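Local coordinates for variant surface glycoprotein MITAT 1.1 (Trypanosoma brucei brucei, PDB 5LY9) that forms the dense coat on the surface of the parasite and, by antigenic variation, lets the trypanosome evade the host immune response, at residues L124-A129 with K139-E144; L284-D289 with A297-A302; V49-A54 with E322-G327; A215-I220 with A230-M235. All blocks are in the same frame, centred on the assembly; numbering follows the deposited sequence.

Contact 1: L124-A129 with K139-E144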
loop_
_atom_site.group_PDB
_atom_site.type_symbol
_atom_site.label_atom_id
_atom_site.label_comp_id
_atom_site.label_asym_id
_atom_site.label_seq_id
_atom_site.Cartn_x
_atom_site.Cartn_y
_atom_site.Cartn_z
ATOM N N LEU A 124 33.108 -8.986 -7.188
ATOM C CA LEU A 124 32.799 -9.042 -5.762
ATOM C C LEU A 124 33.824 -9.936 -5.142
ATOM O O LEU A 124 33.794 -11.133 -5.359
ATOM C CB LEU A 124 31.401 -9.578 -5.490
ATOM C CG LEU A 124 30.255 -8.699 -5.992
ATOM C CD1 LEU A 124 28.945 -9.359 -5.540
ATOM C CD2 LEU A 124 30.304 -7.253 -5.529
ATOM N N VAL A 125 34.737 -9.327 -4.424
ATOM C CA VAL A 125 35.846 -10.028 -3.850
ATOM C C VAL A 125 35.867 -9.912 -2.344
ATOM O O VAL A 125 35.051 -9.199 -1.724
ATOM C CB VAL A 125 37.206 -9.537 -4.473
ATOM C CG1 VAL A 125 37.223 -9.857 -5.939
ATOM C CG2 VAL A 125 37.497 -8.050 -4.188
ATOM N N THR A 126 36.791 -10.648 -1.708
ATOM C CA THR A 126 36.814 -10.695 -0.272
ATOM C C THR A 126 37.689 -9.583 0.247
ATOM O O THR A 126 37.220 -8.439 0.511
ATOM C CB THR A 126 37.219 -12.081 0.229
ATOM O OG1 THR A 126 38.554 -12.348 -0.264
ATOM C CG2 THR A 126 36.242 -13.087 -0.232
ATOM N N THR A 127 38.983 -9.865 0.411
ATOM C CA THR A 127 39.942 -8.911 0.974
ATOM C C THR A 127 41.129 -8.640 0.006
ATOM O O THR A 127 41.953 -7.785 0.303
ATOM C CB THR A 127 40.559 -9.496 2.251
ATOM O OG1 THR A 127 41.162 -10.755 1.899
ATOM C CG2 THR A 127 39.488 -9.697 3.390
ATOM N N ASN A 128 41.147 -9.257 -1.177
ATOM C CA ASN A 128 42.221 -9.082 -2.184
ATOM C C ASN A 128 41.592 -9.272 -3.545
ATOM O O ASN A 128 40.442 -9.758 -3.693
ATOM C CB ASN A 128 43.377 -10.079 -2.028
ATOM C CG ASN A 128 42.928 -11.533 -2.093
ATOM O OD1 ASN A 128 42.561 -12.073 -3.120
ATOM N ND2 ASN A 128 43.050 -12.194 -1.003
ATOM N N ALA A 129 42.345 -8.881 -4.553
ATOM C CA ALA A 129 41.802 -8.857 -5.916
ATOM C C ALA A 129 41.521 -10.185 -6.511
ATOM O O ALA A 129 40.821 -10.244 -7.558
ATOM C CB ALA A 129 42.663 -8.050 -6.831
ATOM N N LYS A 139 23.332 -17.023 0.026
ATOM C CA LYS A 139 24.447 -16.417 0.744
ATOM C C LYS A 139 25.611 -16.067 -0.204
ATOM O O LYS A 139 25.903 -16.827 -1.142
ATOM C CB LYS A 139 25.012 -17.405 1.745
ATOM C CG LYS A 139 24.057 -17.840 2.830
ATOM C CD LYS A 139 24.616 -18.987 3.646
ATOM C CE LYS A 139 24.943 -20.309 2.966
ATOM N NZ LYS A 139 23.710 -20.964 2.658
ATOM N N LEU A 140 26.279 -14.959 0.078
ATOM C CA LEU A 140 27.546 -14.647 -0.528
ATOM C C LEU A 140 28.517 -14.639 0.608
ATOM O O LEU A 140 28.417 -13.865 1.521
ATOM C CB LEU A 140 27.545 -13.247 -1.191
ATOM C CG LEU A 140 27.114 -13.161 -2.601
ATOM C CD1 LEU A 140 27.104 -11.659 -3.009
ATOM C CD2 LEU A 140 27.979 -13.994 -3.531
ATOM N N ASP A 141 29.480 -15.550 0.518
ATOM C CA ASP A 141 30.239 -15.994 1.678
ATOM C C ASP A 141 29.349 -16.237 2.885
ATOM O O ASP A 141 28.464 -17.107 2.890
ATOM C CB ASP A 141 31.330 -14.991 1.939
ATOM C CG ASP A 141 32.450 -15.017 0.857
ATOM O OD1 ASP A 141 32.804 -16.056 0.150
ATOM O OD2 ASP A 141 32.985 -13.926 0.777
ATOM N N ASP A 142 29.560 -15.520 3.930
ATOM C CA ASP A 142 28.722 -15.833 5.072
ATOM C C ASP A 142 27.533 -14.888 5.196
ATOM O O ASP A 142 26.903 -14.911 6.211
ATOM C CB ASP A 142 29.564 -15.819 6.335
ATOM C CG ASP A 142 30.284 -14.521 6.569
ATOM O OD1 ASP A 142 30.512 -13.747 5.601
ATOM O OD2 ASP A 142 30.687 -14.288 7.767
ATOM N N GLN A 143 27.266 -14.035 4.204
ATOM C CA GLN A 143 26.265 -12.980 4.330
ATOM C C GLN A 143 25.037 -13.333 3.476
ATOM O O GLN A 143 25.181 -13.556 2.269
ATOM C CB GLN A 143 26.875 -11.670 3.854
ATOM C CG GLN A 143 25.964 -10.453 3.813
ATOM C CD GLN A 143 25.155 -10.201 5.051
ATOM O OE1 GLN A 143 25.777 -10.045 6.113
ATOM N NE2 GLN A 143 23.746 -10.120 4.949
ATOM N N GLU A 144 23.858 -13.342 4.085
ATOM C CA GLU A 144 22.650 -13.477 3.298
ATOM C C GLU A 144 22.613 -12.338 2.263
ATOM O O GLU A 144 22.827 -11.148 2.580
ATOM C CB GLU A 144 21.446 -13.426 4.186
ATOM C CG GLU A 144 20.155 -13.627 3.519
ATOM C CD GLU A 144 19.857 -14.981 2.920
ATOM O OE1 GLU A 144 20.642 -15.940 3.017
ATOM O OE2 GLU A 144 18.715 -15.087 2.350
#

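Contact 2: L284-D289 with A297-A302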
loop_
_atom_site.group_PDB
_atom_site.type_symbol
_atom_site.label_atom_id
_atom_site.label_comp_id
_atom_site.label_asym_id
_atom_site.label_seq_id
_atom_site.Cartn_x
_atom_site.Cartn_y
_atom_site.Cartn_z
ATOM N N LEU A 284 -23.058 17.613 22.041
ATOM C CA LEU A 284 -24.204 16.758 22.385
ATOM C C LEU A 284 -24.886 17.094 23.672
ATOM O O LEU A 284 -26.055 16.831 23.819
ATOM C CB LEU A 284 -23.732 15.290 22.452
ATOM C CG LEU A 284 -23.321 14.659 21.115
ATOM C CD1 LEU A 284 -22.750 13.256 21.348
ATOM C CD2 LEU A 284 -24.498 14.709 20.122
ATOM N N LEU A 285 -24.185 17.699 24.630
ATOM C CA LEU A 285 -24.726 17.774 25.986
ATOM C C LEU A 285 -24.967 19.182 26.524
ATOM O O LEU A 285 -25.823 19.363 27.352
ATOM C CB LEU A 285 -23.852 16.917 26.920
ATOM C CG LEU A 285 -23.599 15.459 26.637
ATOM C CD1 LEU A 285 -22.790 14.739 27.767
ATOM C CD2 LEU A 285 -24.875 14.680 26.495
ATOM N N LEU A 286 -24.203 20.175 26.113
ATOM C CA LEU A 286 -24.366 21.515 26.624
ATOM C C LEU A 286 -25.525 22.248 25.942
ATOM O O LEU A 286 -25.741 22.077 24.765
ATOM C CB LEU A 286 -23.118 22.306 26.453
ATOM C CG LEU A 286 -21.906 21.822 27.324
ATOM C CD1 LEU A 286 -20.692 22.720 27.109
ATOM C CD2 LEU A 286 -22.127 21.637 28.783
ATOM N N PRO A 287 -26.265 23.074 26.672
ATOM C CA PRO A 287 -27.136 24.018 25.974
ATOM C C PRO A 287 -26.383 24.943 25.008
ATOM O O PRO A 287 -25.235 25.344 25.280
ATOM C CB PRO A 287 -27.695 24.864 27.088
ATOM C CG PRO A 287 -27.237 24.309 28.402
ATOM C CD PRO A 287 -26.118 23.353 28.113
ATOM N N LYS A 288 -27.036 25.358 23.913
ATOM C CA LYS A 288 -26.378 26.229 22.907
ATOM C C LYS A 288 -26.144 27.624 23.504
ATOM O O LYS A 288 -25.217 28.323 23.152
ATOM C CB LYS A 288 -27.178 26.261 21.586
ATOM C CG LYS A 288 -27.921 24.927 21.316
ATOM C CD LYS A 288 -28.052 24.498 19.858
ATOM C CE LYS A 288 -28.855 23.211 19.757
ATOM N NZ LYS A 288 -30.344 23.446 19.769
ATOM N N ASP A 289 -26.927 27.991 24.499
ATOM C CA ASP A 289 -26.731 29.319 25.145
ATOM C C ASP A 289 -25.888 29.292 26.397
ATOM O O ASP A 289 -25.891 30.255 27.180
ATOM C CB ASP A 289 -28.097 29.956 25.408
ATOM C CG ASP A 289 -28.934 29.173 26.427
ATOM O OD1 ASP A 289 -28.592 27.985 26.767
ATOM O OD2 ASP A 289 -29.954 29.778 26.852
ATOM N N ALA A 297 -15.387 20.860 31.060
ATOM C CA ALA A 297 -14.771 20.279 32.251
ATOM C C ALA A 297 -15.750 20.098 33.404
ATOM O O ALA A 297 -15.811 19.023 34.048
ATOM C CB ALA A 297 -13.573 21.112 32.715
ATOM N N THR A 298 -16.567 21.116 33.628
ATOM C CA THR A 298 -17.588 21.073 34.679
ATOM C C THR A 298 -18.587 20.014 34.405
ATOM O O THR A 298 -18.920 19.273 35.300
ATOM C CB THR A 298 -18.305 22.417 34.750
ATOM O OG1 THR A 298 -17.328 23.388 35.134
ATOM C CG2 THR A 298 -19.379 22.377 35.777
ATOM N N LYS A 299 -19.053 19.888 33.152
ATOM C CA LYS A 299 -20.023 18.859 32.826
ATOM C C LYS A 299 -19.406 17.470 32.972
ATOM O O LYS A 299 -20.036 16.539 33.446
ATOM C CB LYS A 299 -20.524 19.047 31.412
ATOM C CG LYS A 299 -21.521 17.999 30.993
ATOM C CD LYS A 299 -22.773 18.131 31.800
ATOM C CE LYS A 299 -23.855 17.445 31.095
ATOM N NZ LYS A 299 -25.156 17.506 31.863
ATOM N N LEU A 300 -18.151 17.298 32.509
ATOM C CA LEU A 300 -17.479 16.011 32.670
ATOM C C LEU A 300 -17.356 15.590 34.137
ATOM O O LEU A 300 -17.491 14.393 34.458
ATOM C CB LEU A 300 -16.069 15.976 32.022
ATOM C CG LEU A 300 -16.062 16.077 30.495
ATOM C CD1 LEU A 300 -14.702 16.483 29.958
ATOM C CD2 LEU A 300 -16.460 14.733 29.947
ATOM N N GLU A 301 -17.086 16.547 35.003
ATOM C CA GLU A 301 -16.970 16.232 36.460
ATOM C C GLU A 301 -18.322 15.789 37.012
ATOM O O GLU A 301 -18.419 14.879 37.842
ATOM C CB GLU A 301 -16.508 17.457 37.199
ATOM C CG GLU A 301 -15.077 17.707 36.969
ATOM C CD GLU A 301 -14.617 19.116 37.303
ATOM O OE1 GLU A 301 -15.418 20.060 37.486
ATOM O OE2 GLU A 301 -13.370 19.242 37.397
ATOM N N ALA A 302 -19.380 16.479 36.570
ATOM C CA ALA A 302 -20.739 16.090 36.952
ATOM C C ALA A 302 -21.195 14.781 36.424
ATOM O O ALA A 302 -22.088 14.124 36.985
ATOM C CB ALA A 302 -21.711 17.220 36.573
HETATM O O HOH W 1 -25.872 19.912 30.234
#

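Contact 3: V49-A54 with E322-G327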
loop_
_atom_site.group_PDB
_atom_site.type_symbol
_atom_site.label_atom_id
_atom_site.label_comp_id
_atom_site.label_asym_id
_atom_site.label_seq_id
_atom_site.Cartn_x
_atom_site.Cartn_y
_atom_site.Cartn_z
ATOM N N VAL A 49 -21.771 0.309 22.843
ATOM C CA VAL A 49 -22.494 1.376 23.596
ATOM C C VAL A 49 -23.835 1.640 22.952
ATOM O O VAL A 49 -24.839 1.790 23.644
ATOM C CB VAL A 49 -21.654 2.661 23.782
ATOM C CG1 VAL A 49 -22.382 3.600 24.693
ATOM C CG2 VAL A 49 -20.254 2.353 24.366
ATOM N N SER A 50 -23.894 1.653 21.614
ATOM C CA SER A 50 -25.159 1.864 20.901
ATOM C C SER A 50 -26.209 0.802 21.214
ATOM O O SER A 50 -27.402 1.106 21.387
ATOM C CB SER A 50 -24.973 1.881 19.401
ATOM O OG SER A 50 -24.043 2.889 18.955
ATOM N N ILE A 51 -25.782 -0.459 21.257
ATOM C CA ILE A 51 -26.651 -1.549 21.564
ATOM C C ILE A 51 -27.185 -1.432 23.016
ATOM O O ILE A 51 -28.374 -1.599 23.266
ATOM C CB ILE A 51 -25.906 -2.917 21.393
ATOM C CG1 ILE A 51 -25.626 -3.231 19.907
ATOM C CG2 ILE A 51 -26.692 -4.020 22.103
ATOM C CD1 ILE A 51 -24.460 -4.206 19.689
ATOM N N TYR A 52 -26.292 -1.107 23.951
ATOM C CA TYR A 52 -26.703 -0.953 25.341
ATOM C C TYR A 52 -27.787 0.144 25.431
ATOM O O TYR A 52 -28.813 0.003 26.131
ATOM C CB TYR A 52 -25.542 -0.526 26.186
ATOM C CG TYR A 52 -25.901 -0.455 27.645
ATOM C CD1 TYR A 52 -26.431 0.659 28.176
ATOM C CD2 TYR A 52 -25.585 -1.540 28.488
ATOM C CE1 TYR A 52 -26.786 0.699 29.543
ATOM C CE2 TYR A 52 -25.880 -1.495 29.854
ATOM C CZ TYR A 52 -26.483 -0.390 30.355
ATOM O OH TYR A 52 -26.818 -0.338 31.709
ATOM N N LEU A 53 -27.554 1.266 24.768
ATOM C CA LEU A 53 -28.535 2.336 24.785
ATOM C C LEU A 53 -29.835 1.921 24.166
ATOM O O LEU A 53 -30.931 2.288 24.679
ATOM C CB LEU A 53 -28.003 3.533 24.051
ATOM C CG LEU A 53 -26.902 4.276 24.778
ATOM C CD1 LEU A 53 -26.112 5.167 23.824
ATOM C CD2 LEU A 53 -27.515 5.114 25.861
ATOM N N ALA A 54 -29.761 1.259 23.014
ATOM C CA ALA A 54 -31.011 0.819 22.385
ATOM C C ALA A 54 -31.804 -0.159 23.229
ATOM O O ALA A 54 -33.052 -0.126 23.197
ATOM C CB ALA A 54 -30.742 0.221 21.034
ATOM N N GLU A 322 -23.335 -6.415 29.755
ATOM C CA GLU A 322 -24.702 -6.492 29.337
ATOM C C GLU A 322 -24.878 -7.757 28.483
ATOM O O GLU A 322 -24.157 -7.951 27.535
ATOM C CB GLU A 322 -25.150 -5.220 28.597
ATOM C CG GLU A 322 -26.624 -5.178 28.226
ATOM C CD GLU A 322 -27.564 -4.812 29.394
ATOM O OE1 GLU A 322 -27.085 -4.640 30.526
ATOM O OE2 GLU A 322 -28.787 -4.660 29.138
ATOM N N ILE A 323 -25.849 -8.590 28.837
ATOM C CA ILE A 323 -26.051 -9.839 28.144
ATOM C C ILE A 323 -26.979 -9.688 26.950
ATOM O O ILE A 323 -28.034 -9.089 27.050
ATOM C CB ILE A 323 -26.666 -10.917 29.085
ATOM C CG1 ILE A 323 -25.703 -11.234 30.193
ATOM C CG2 ILE A 323 -27.032 -12.192 28.303
ATOM C CD1 ILE A 323 -24.636 -12.170 29.741
ATOM N N ILE A 324 -26.553 -10.214 25.820
ATOM C CA ILE A 324 -27.394 -10.300 24.659
ATOM C C ILE A 324 -27.951 -11.713 24.598
ATOM O O ILE A 324 -27.210 -12.675 24.435
ATOM C CB ILE A 324 -26.576 -10.031 23.353
ATOM C CG1 ILE A 324 -25.780 -8.727 23.481
ATOM C CG2 ILE A 324 -27.520 -10.024 22.178
ATOM C CD1 ILE A 324 -26.609 -7.539 23.923
ATOM N N PRO A 325 -29.248 -11.841 24.710
ATOM C CA PRO A 325 -29.863 -13.156 24.777
ATOM C C PRO A 325 -29.860 -13.879 23.474
ATOM O O PRO A 325 -29.850 -13.257 22.404
ATOM C CB PRO A 325 -31.299 -12.885 25.190
ATOM C CG PRO A 325 -31.505 -11.471 25.088
ATOM C CD PRO A 325 -30.185 -10.761 25.049
ATOM N N ALA A 326 -29.877 -15.212 23.574
ATOM C CA ALA A 326 -30.104 -16.037 22.424
ATOM C C ALA A 326 -31.429 -15.613 21.807
ATOM O O ALA A 326 -32.353 -15.204 22.502
ATOM C CB ALA A 326 -30.168 -17.485 22.853
ATOM N N GLY A 327 -31.484 -15.603 20.489
ATOM C CA GLY A 327 -32.663 -15.125 19.747
ATOM C C GLY A 327 -32.520 -13.746 19.084
ATOM O O GLY A 327 -33.164 -13.499 18.106
#

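Contact 4: A215-I220 with A230-M235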
loop_
_atom_site.group_PDB
_atom_site.type_symbol
_atom_site.label_atom_id
_atom_site.label_comp_id
_atom_site.label_asym_id
_atom_site.label_seq_id
_atom_site.Cartn_x
_atom_site.Cartn_y
_atom_site.Cartn_z
ATOM N N ALA A 215 21.976 3.501 -8.108
ATOM C CA ALA A 215 21.034 4.630 -7.894
ATOM C C ALA A 215 21.676 5.861 -7.247
ATOM O O ALA A 215 21.087 6.575 -6.449
ATOM C CB ALA A 215 19.838 4.127 -7.097
ATOM N N GLY A 216 22.899 6.149 -7.666
ATOM C CA GLY A 216 23.609 7.341 -7.225
ATOM C C GLY A 216 24.604 7.145 -6.090
ATOM O O GLY A 216 25.319 8.064 -5.730
ATOM N N TYR A 217 24.646 5.989 -5.468
ATOM C CA TYR A 217 25.547 5.769 -4.365
ATOM C C TYR A 217 26.994 5.712 -4.813
ATOM O O TYR A 217 27.907 6.257 -4.127
ATOM C CB TYR A 217 25.171 4.441 -3.661
ATOM C CG TYR A 217 26.090 3.925 -2.631
ATOM C CD1 TYR A 217 26.583 4.741 -1.617
ATOM C CD2 TYR A 217 26.422 2.601 -2.604
ATOM C CE1 TYR A 217 27.437 4.225 -0.652
ATOM C CE2 TYR A 217 27.271 2.082 -1.654
ATOM C CZ TYR A 217 27.735 2.855 -0.625
ATOM O OH TYR A 217 28.611 2.349 0.334
ATOM N N MET A 218 27.221 5.058 -5.955
ATOM C CA MET A 218 28.570 4.745 -6.425
ATOM C C MET A 218 28.894 5.559 -7.660
ATOM O O MET A 218 28.082 5.655 -8.559
ATOM C CB MET A 218 28.773 3.250 -6.730
ATOM C CG MET A 218 30.145 2.942 -7.348
ATOM S SD MET A 218 30.302 1.169 -7.774
ATOM C CE MET A 218 30.808 0.721 -6.253
ATOM N N THR A 219 30.081 6.146 -7.676
ATOM C CA THR A 219 30.596 6.841 -8.873
ATOM C C THR A 219 31.722 5.990 -9.469
ATOM O O THR A 219 32.645 5.672 -8.751
ATOM C CB THR A 219 31.153 8.247 -8.509
ATOM O OG1 THR A 219 30.155 8.999 -7.857
ATOM C CG2 THR A 219 31.643 9.032 -9.830
ATOM N N ILE A 220 31.633 5.645 -10.766
ATOM C CA ILE A 220 32.657 4.992 -11.512
ATOM C C ILE A 220 33.465 6.118 -12.226
ATOM O O ILE A 220 32.906 6.927 -12.946
ATOM C CB ILE A 220 32.056 4.064 -12.524
ATOM C CG1 ILE A 220 31.321 2.950 -11.768
ATOM C CG2 ILE A 220 33.146 3.508 -13.451
ATOM C CD1 ILE A 220 30.614 1.869 -12.613
ATOM N N ALA A 230 29.363 7.261 -1.815
ATOM C CA ALA A 230 28.867 8.460 -1.250
ATOM C C ALA A 230 28.576 8.213 0.221
ATOM O O ALA A 230 28.369 7.119 0.625
ATOM C CB ALA A 230 27.576 8.883 -1.962
ATOM N N ASN A 231 28.506 9.299 0.996
ATOM C CA ASN A 231 28.142 9.178 2.392
ATOM C C ASN A 231 26.630 9.208 2.582
ATOM O O ASN A 231 25.988 10.265 2.447
ATOM C CB ASN A 231 28.846 10.266 3.158
ATOM C CG ASN A 231 28.689 10.114 4.639
ATOM O OD1 ASN A 231 27.770 9.446 5.126
ATOM N ND2 ASN A 231 29.558 10.819 5.387
ATOM N N MET A 232 26.101 8.037 2.923
ATOM C CA MET A 232 24.664 7.801 3.069
ATOM C C MET A 232 24.306 7.678 4.561
ATOM O O MET A 232 23.169 7.400 4.874
ATOM C CB MET A 232 24.234 6.514 2.364
ATOM C CG MET A 232 24.719 6.393 0.939
ATOM S SD MET A 232 24.373 7.827 -0.125
ATOM C CE MET A 232 22.660 7.589 -0.319
ATOM N N GLN A 233 25.282 7.834 5.460
ATOM C CA GLN A 233 25.077 7.605 6.878
ATOM C C GLN A 233 24.209 8.725 7.450
ATOM O O GLN A 233 23.375 8.443 8.219
ATOM C CB GLN A 233 26.419 7.431 7.613
ATOM C CG GLN A 233 27.222 6.263 7.037
ATOM C CD GLN A 233 28.566 6.083 7.706
ATOM O OE1 GLN A 233 28.953 6.878 8.542
ATOM N NE2 GLN A 233 29.314 5.122 7.272
ATOM N N ALA A 234 24.446 9.962 7.077
ATOM C CA ALA A 234 23.735 11.140 7.615
ATOM C C ALA A 234 22.889 11.650 6.459
ATOM O O ALA A 234 23.339 12.488 5.666
ATOM C CB ALA A 234 24.768 12.205 8.007
ATOM N N MET A 235 21.738 11.070 6.276
ATOM C CA MET A 235 20.884 11.485 5.146
ATOM C C MET A 235 20.306 12.901 5.374
ATOM O O MET A 235 20.061 13.308 6.504
ATOM C CB MET A 235 19.774 10.473 4.997
ATOM C CG MET A 235 20.250 9.108 4.489
ATOM S SD MET A 235 20.943 9.175 2.824
ATOM C CE MET A 235 19.499 9.632 1.848
#

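Contact 1: L124-A129 with K139-E144
Leu124 and Leu140 meet through one methyl each, CD1 of Leu124 lying 3.9 Å from CD1 of Leu140. The two side chains cross at about a right angle. In both, CG lies beside the backbone N and anti to the carbonyl carbon (chi1 -65° in Leu124, -89° in Leu140). From there each chain runs out extended to CD1, and both are buried. Trp11 of helix 8-21 and Glu113 of helix 62-114 touch both leucines.

The second touch is between Thr126 and Asp141. The methyl CG2 of Thr126 faces the carboxylate, 3.5 Å from OD2 of Asp141. The hydroxyl OG1 sits between the backbone N and the carbonyl carbon (chi1 61°), which leaves the methyl as the branch that meets the acid. The other carboxylate oxygen, OD1 of Asp141, accepts a hydrogen bond from the backbone N of Thr134.

Asp141 is a corner residue of the type II' turn from Leu140 to Gln143, which joins strands 139-140 and 143-144 in a beta hairpin. Two backbone bonds close it: Leu140 N to Gln143 O at 2.8 Å, and Gln143 N to Leu140 O at 2.9 Å.

No hydrogen bond links 124-129 to 139-144. The hairpin meets the loop through van der Waals contact alone, while the polar bonds that fix Asp141 are made to the intervening chain.

Contact 2: L284-D289 with A297-A302
Leu285 and Leu286, in the segment 284-289, both touch Lys299 of helix 295-304. The methyl CD2 of Leu286 rests 4.0 Å from CB of Lys299, near the root of the lysine. The two side chains slide past each other in opposite directions. Further out, CE of Lys299 comes within 4.2 Å of CB of Leu285. One lysine chain therefore serves both leucines, with its base on one and its far methylene on the other. CG of Lys299 is anti to the backbone N (chi1 179°), and a bend at chi2 (66°) carries CE to CB of Leu285 and NZ on to a water. Beyond the bend the chain is extended to the amine.

The polar part runs through that water. It accepts from NZ of Lys299 at 3.0 Å and donates to the backbone O of Leu285 at 2.9 Å. It bridges the lysine amine to the backbone carbonyl of Leu285. NZ has a second partner, OE1 of Gln63, on helix 62-114. No direct hydrogen bond crosses between 284-289 and 297-302.

This is a surface contact between two successive helical regions of the chain, joined by a short link. Leu285 also packs on Leu303 of helix 295-304 and on Gln63 and Leu67 of helix 62-114. Val281 of helix 275-285 lies against Lys299. In the dimer, Met355 of the second subunit packs on Leu285. Leu285 thus meets helix 295-304, helix 62-114 and the second subunit.

Contact 3: V49-A54 with E322-G327
Helix 24-55 is one of the long helices of this chain, the A-type part of a longer, GPI-anchored variant surface glycoprotein. Close to its end it meets the short strand 323-324 and Glu322 just before it. Two pairs of side chains make the contact.

Tyr52 and Glu322 form the larger pair. The ring carbons CD2 and CE2 of Tyr52 meet Glu322 along much of its length. CB of Glu322 is 3.7 Å from CD2 of Tyr52, and OE1 of Glu322 is 3.4 Å from CE2 of Tyr52. The ring and carboxylate planes are 62° apart, and the oxygen approaches the ring obliquely. CG of Glu322 is anti to the backbone N (chi1 -175°). A bend at chi2 (78°) then brings OE1 to the CD2 and CE2 atoms of the Tyr52 ring. The other oxygen, OE2 of Glu322, forms a salt bridge with NZ of Lys55 and accepts a hydrogen bond from ND2 of Asn56.

Ile51 and Ile324 form the second pair. CG2 of Ile51 is 4.0 Å from CD1 of Ile324, and the side chains cross at about a right angle. Both are buried, and Leu337 touches both. Ile349 and Leu350 of helix 343-367 also pack on Ile51.

No hydrogen bond joins 49-54 to 322-327. The contact is apolar at the isoleucines and a ring-to-acid touch at Tyr52. The acid's charge is met by Lys55, one turn beyond Ile51. Lys55 and Asn56 probably favour the charged form of Glu322 and keep its carboxylate turned to the end of the helix.

Contact 4: A215-I220 with A230-M235
A classic beta bulge, in which Tyr217 and Met218 both face Val213, opens strand 218-220. Here Tyr217, the residue leading into the strand, meets the loop after strand 228-229. One backbone hydrogen bond crosses: N of Ala230 donates to O of Tyr217 at 2.9 Å, with an N-H...O angle of 150°.

The Tyr217 ring lies against the same loop. CG of Tyr217 is anti to the backbone N (chi1 171°), which swings the ring over to Ala230 and Met232. CE1 of Tyr217 is 3.3 Å from O of Ala230, which sits at the ring edge, in plane. CG of Met232 comes within 3.6 Å of CD1 of Tyr217. Bends at chi2 and chi3 fold the Met232 chain, and SD of Met232 lies 5.3 Å from the centroid of the Tyr217 ring in an oblique Met-aromatic contact. Within the loop, OD1 of Asn231 accepts from N of Gln233, an Asx turn.

The hydroxyl of Tyr217 is hydrogen-bonded to the backbone O of Gln171. Strand 218-220 lies between strands 211-213 and 228-229 in an antiparallel sheet. Through Trp246, which meets both Tyr217 and Met232, the contact is packed against helix 244-254.

In the fold
The chain is elongated, and the four contacts fall in two groups, on opposite sides of its centre. Contacts 1 and 4 lie on one side, with their centres about 21 Å apart. Contacts 2 and 3 lie on the other, about 27 Å apart between centres. Centres of contacts 1 and 2 are about 70 Å apart. Along the chain contacts 1, 4 and 2 follow in series, all nested inside the long loop closed by contact 3. Helix 62-114 spans the molecule: its residues touch contacts 1, 2 and 3. The second subunit reaches contacts 2 and 4. Helix 62-114 thus connects contact 1 at one end of this rod-like coat protein with contacts 2 and 3 at the other.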